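Gamma tubulin complex adapter mto2 (Schizosaccharomyces pombe, PDB 6GDJ) works with Mto1 to recruit the gamma-tubulin complex to interphase and equatorial organising centres, promoting cytoplasmic microtubule nucleation, and dimerises through the twin-cysteine domain described here. Local coordinates at residues T11-M14 with R15-T18; Q31-N34 with H35-L39. All blocks are in the same frame, centred on the assembly; numbering follows the deposited sequence.

Contact 1 of 2, residues T11-M14 with R15-T18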
loop_
_atom_site.group_PDB
_atom_site.type_symbol
_atom_site.label_atom_id
_atom_site.label_comp_id
_atom_site.label_asym_id
_atom_site.label_seq_id
_atom_site.Cartn_x
_atom_site.Cartn_y
_atom_site.Cartn_z
ATOM N N THR A 11 7.684 -11.359 -3.005
ATOM C CA THR A 11 7.110 -12.183 -4.083
ATOM C C THR A 11 5.851 -11.562 -4.686
ATOM O O THR A 11 5.633 -11.523 -5.881
ATOM C CB THR A 11 6.836 -13.592 -3.551
ATOM O OG1 THR A 11 8.092 -14.177 -3.194
ATOM C CG2 THR A 11 6.098 -14.468 -4.600
ATOM N N ALA A 12 4.968 -11.046 -3.789
ATOM C CA ALA A 12 3.762 -10.439 -4.253
ATOM C C ALA A 12 3.991 -9.190 -5.107
ATOM O O ALA A 12 3.308 -9.029 -6.126
ATOM C CB ALA A 12 2.861 -10.092 -3.059
ATOM N N LEU A 13 4.988 -8.381 -4.743
ATOM C CA LEU A 13 5.328 -7.220 -5.575
ATOM C C LEU A 13 5.883 -7.643 -6.928
ATOM O O LEU A 13 5.517 -7.102 -7.949
ATOM C CB LEU A 13 6.317 -6.354 -4.865
ATOM C CG LEU A 13 6.856 -5.170 -5.665
ATOM C CD1 LEU A 13 5.736 -4.279 -6.154
ATOM C CD2 LEU A 13 7.883 -4.463 -4.837
ATOM N N MET A 14 6.739 -8.657 -6.905
ATOM C CA MET A 14 7.296 -9.136 -8.165
ATOM C C MET A 14 6.182 -9.624 -9.098
ATOM O O MET A 14 6.219 -9.396 -10.314
ATOM C CB MET A 14 8.314 -10.231 -7.868
ATOM C CG MET A 14 9.589 -9.687 -7.276
ATOM S SD MET A 14 10.813 -10.907 -6.773
ATOM C CE MET A 14 11.307 -11.449 -8.349
ATOM N N ARG A 15 5.184 -10.354 -8.534
ATOM C CA ARG A 15 4.054 -10.755 -9.307
ATOM C C ARG A 15 3.276 -9.535 -9.867
ATOM O O ARG A 15 2.909 -9.505 -11.029
ATOM C CB ARG A 15 3.192 -11.723 -8.553
ATOM C CG ARG A 15 3.875 -13.042 -8.287
ATOM C CD ARG A 15 2.988 -13.944 -7.419
ATOM N NE ARG A 15 1.781 -14.374 -8.101
ATOM C CZ ARG A 15 0.663 -14.767 -7.470
ATOM N NH1 ARG A 15 0.640 -14.880 -6.170
ATOM N NH2 ARG A 15 -0.384 -15.066 -8.162
ATOM N N LEU A 16 2.988 -8.559 -8.988
ATOM C CA LEU A 16 2.254 -7.380 -9.451
ATOM C C LEU A 16 2.943 -6.681 -10.608
ATOM O O LEU A 16 2.280 -6.304 -11.539
ATOM C CB LEU A 16 2.135 -6.422 -8.276
ATOM C CG LEU A 16 1.471 -5.079 -8.599
ATOM C CD1 LEU A 16 0.093 -5.286 -9.209
ATOM C CD2 LEU A 16 1.494 -4.159 -7.363
ATOM N N ARG A 17 4.273 -6.605 -10.590
ATOM C CA ARG A 17 4.973 -5.867 -11.664
ATOM C C ARG A 17 4.709 -6.485 -13.008
ATOM O O ARG A 17 4.660 -5.806 -14.008
ATOM C CB ARG A 17 6.482 -5.912 -11.426
ATOM C CG ARG A 17 6.998 -5.153 -10.307
ATOM C CD ARG A 17 8.479 -5.377 -10.200
ATOM N NE ARG A 17 9.032 -4.704 -9.085
ATOM C CZ ARG A 17 10.062 -5.131 -8.366
ATOM N NH1 ARG A 17 10.670 -6.307 -8.652
ATOM N NH2 ARG A 17 10.455 -4.455 -7.299
ATOM N N THR A 18 4.486 -7.809 -13.033
ATOM C CA THR A 18 4.253 -8.465 -14.327
ATOM C C THR A 18 2.912 -8.159 -14.977
ATOM O O THR A 18 2.712 -8.506 -16.128
ATOM C CB THR A 18 4.358 -10.004 -14.204
ATOM O OG1 THR A 18 3.248 -10.553 -13.471
ATOM C CG2 THR A 18 5.625 -10.423 -13.626
#

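Contact 2 of 2, residues Q31-N34 with H35-L39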
loop_
_atom_site.group_PDB
_atom_site.type_symbol
_atom_site.label_atom_id
_atom_site.label_comp_id
_atom_site.label_asym_id
_atom_site.label_seq_id
_atom_site.Cartn_x
_atom_site.Cartn_y
_atom_site.Cartn_z
ATOM N N GLN A 31 7.533 2.141 -3.495
ATOM C CA GLN A 31 8.180 2.968 -2.479
ATOM C C GLN A 31 7.775 2.478 -1.059
ATOM O O GLN A 31 8.617 2.379 -0.185
ATOM C CB GLN A 31 7.841 4.438 -2.692
ATOM C CG GLN A 31 8.377 5.009 -3.970
ATOM C CD GLN A 31 9.792 5.355 -3.892
ATOM O OE1 GLN A 31 10.462 5.000 -2.914
ATOM N NE2 GLN A 31 10.288 6.096 -4.910
ATOM N N ALA A 32 6.483 2.143 -0.913
ATOM C CA ALA A 32 6.026 1.635 0.406
ATOM C C ALA A 32 6.707 0.312 0.789
ATOM O O ALA A 32 7.157 0.138 1.889
ATOM C CB ALA A 32 4.539 1.484 0.445
ATOM N N VAL A 33 6.794 -0.571 -0.186
ATOM C CA VAL A 33 7.460 -1.848 0.029
ATOM C C VAL A 33 8.911 -1.627 0.396
ATOM O O VAL A 33 9.439 -2.235 1.297
ATOM C CB VAL A 33 7.309 -2.771 -1.173
ATOM C CG1 VAL A 33 8.243 -4.003 -1.056
ATOM C CG2 VAL A 33 5.899 -3.253 -1.281
ATOM N N ASN A 34 9.541 -0.703 -0.320
ATOM C CA ASN A 34 10.880 -0.370 -0.028
ATOM C C ASN A 34 11.141 0.192 1.387
ATOM O O ASN A 34 12.083 -0.179 2.082
ATOM C CB ASN A 34 11.386 0.529 -1.116
ATOM C CG ASN A 34 12.805 0.622 -1.075
ATOM O OD1 ASN A 34 13.551 -0.369 -1.416
ATOM N ND2 ASN A 34 13.235 1.726 -0.511
ATOM N N HIS A 35 10.242 1.083 1.859
ATOM C CA HIS A 35 10.344 1.538 3.220
ATOM C C HIS A 35 10.081 0.414 4.226
ATOM O O HIS A 35 10.713 0.379 5.276
ATOM C CB HIS A 35 9.407 2.735 3.473
ATOM C CG HIS A 35 9.757 3.937 2.677
ATOM N ND1 HIS A 35 11.052 4.407 2.598
ATOM C CD2 HIS A 35 9.010 4.713 1.861
ATOM C CE1 HIS A 35 11.071 5.479 1.821
ATOM N NE2 HIS A 35 9.843 5.690 1.356
ATOM N N ALA A 36 9.184 -0.527 3.888
ATOM C CA ALA A 36 8.981 -1.672 4.755
ATOM C C ALA A 36 10.219 -2.509 4.885
ATOM O O ALA A 36 10.563 -2.978 5.974
ATOM C CB ALA A 36 7.791 -2.493 4.280
ATOM N N ILE A 37 10.906 -2.708 3.788
ATOM C CA ILE A 37 12.189 -3.446 3.846
ATOM C C ILE A 37 13.179 -2.734 4.795
ATOM O O ILE A 37 13.832 -3.360 5.615
ATOM C CB ILE A 37 12.815 -3.643 2.452
ATOM C CG1 ILE A 37 11.890 -4.504 1.590
ATOM C CG2 ILE A 37 14.216 -4.197 2.550
ATOM C CD1 ILE A 37 12.222 -4.500 0.112
ATOM N N THR A 38 13.270 -1.393 4.663
ATOM C CA THR A 38 14.123 -0.630 5.563
ATOM C C THR A 38 13.760 -0.888 7.005
ATOM O O THR A 38 14.620 -1.083 7.833
ATOM C CB THR A 38 14.101 0.846 5.229
ATOM O OG1 THR A 38 14.457 1.025 3.883
ATOM C CG2 THR A 38 14.987 1.651 6.151
ATOM N N LEU A 39 12.438 -0.864 7.309
ATOM C CA LEU A 39 12.017 -1.096 8.688
ATOM C C LEU A 39 12.315 -2.532 9.174
ATOM O O LEU A 39 12.706 -2.720 10.295
ATOM C CB LEU A 39 10.499 -0.837 8.808
ATOM C CG LEU A 39 10.079 0.625 8.658
ATOM C CD1 LEU A 39 8.633 0.808 8.421
ATOM C CD2 LEU A 39 10.547 1.390 9.861
#

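Contact 1 of 2, residues T11-M14 with R15-T18
L13 and R17, four residues apart, meet through their side chains in this C-terminal part of helix 5-17. The arginine chain runs extended from CG to NE and brings its guanidinium over the isobutyl group, so that CG of L13 lies over one face of the flat group. NH2 of R17 comes to 3.6 Å from CD2 of L13. M14 adds a second apolar neighbour: its CG stands 3.8 Å from NH1 of R17, approaching obliquely. Arginine suits this border because its aliphatic part and the flat face of its head tolerate hydrocarbon, while its N-H groups serve polar partners; NE forms a salt bridge with OE2 of E30 on helix 23-42.

Purely apolar contact is looser. L13 CD1 and L16 CD2 are 4.4 Å apart. Both leucines are buried, L13 against V29 and V33 of helix 23-42 and L16 against L62 of helix 46-72. The small A12 fits close to C59 and L60 of that same long helix.

Backbone hydrogen bonds hold the turn together. R15 N reaches T11 O at 2.9 Å, L16 N reaches A12 O at 2.9 Å, and R17 N donates to L13 O at 3.0 Å. At T18 the hydroxyl turns back on the chain: OG1 donates to R15 O over 2.7 Å, in the carbonyl plane, and its methyl CG2 rests 3.5 Å from M14 O. Threonine thus supplies a side-chain donor to a carbonyl near the end of the helix. Residues 11-17 have the pattern of an amphipathic alpha-helix, with A12, L13 and L16 buried against the other two helices of this all-helical dimerisation domain and T11, M14, R15 and R17 exposed.

Contact 2 of 2, residues Q31-N34 with H35-L39
The imidazole of H35 leans back over the preceding turn of an alpha-helix, helix 23-42, and meets backbone there: Q31 O and N34 C both lie oblique to the ring. CD2 of H35 approaches Q31 O to 3.1 Å, placed there by a first torsion that sets CG beside the backbone N (chi1 -64°). The amide of Q31 stays further off, with OE1 4.4 Å from NE2 of H35. Both residues also pack on the second subunit, Q31 on its S54 and H35 on its A50, and polar residue types are consistent with a place where the dimer interface is still partly open to solvent.

On another side of the helix, the branched chains of V33 and I37 cross obliquely, CG1 to CD1 at 4.2 Å, and both rest on M9 of helix 5-17. The small A36 packs against L51, C52 and L55 of helix 46-72.

Successive i to i+4 bonds run through the segment: H35 N to Q31 O, A36 N to A32 O and I37 N to V33 O, each 2.9 Å. The next carbonyl, N34 O, accepts T38 N at 3.1 Å with an N-H...O angle of 163°, and the hydroxyl OG1 of T38 lies 3.2 Å from that same oxygen.

In the fold
From the N terminus, the chain first forms helix 5-17, whose last turns hold contact 1; a short connection leads into helix 23-42, where contact 2 lies, and helix 46-72 follows. Each contact is local to a single helix, so neither closes a long loop, and the two stand in series without nesting or crossing. Their centres are about 15 Å apart, yet they meet directly where L13 CD2 packs 3.8 Å from V33 CG1, joining the first two helices. Both also lean on helix 46-72, completing a three-helix core. Only contact 2 additionally touches the second subunit, linking this core to the dimer interface.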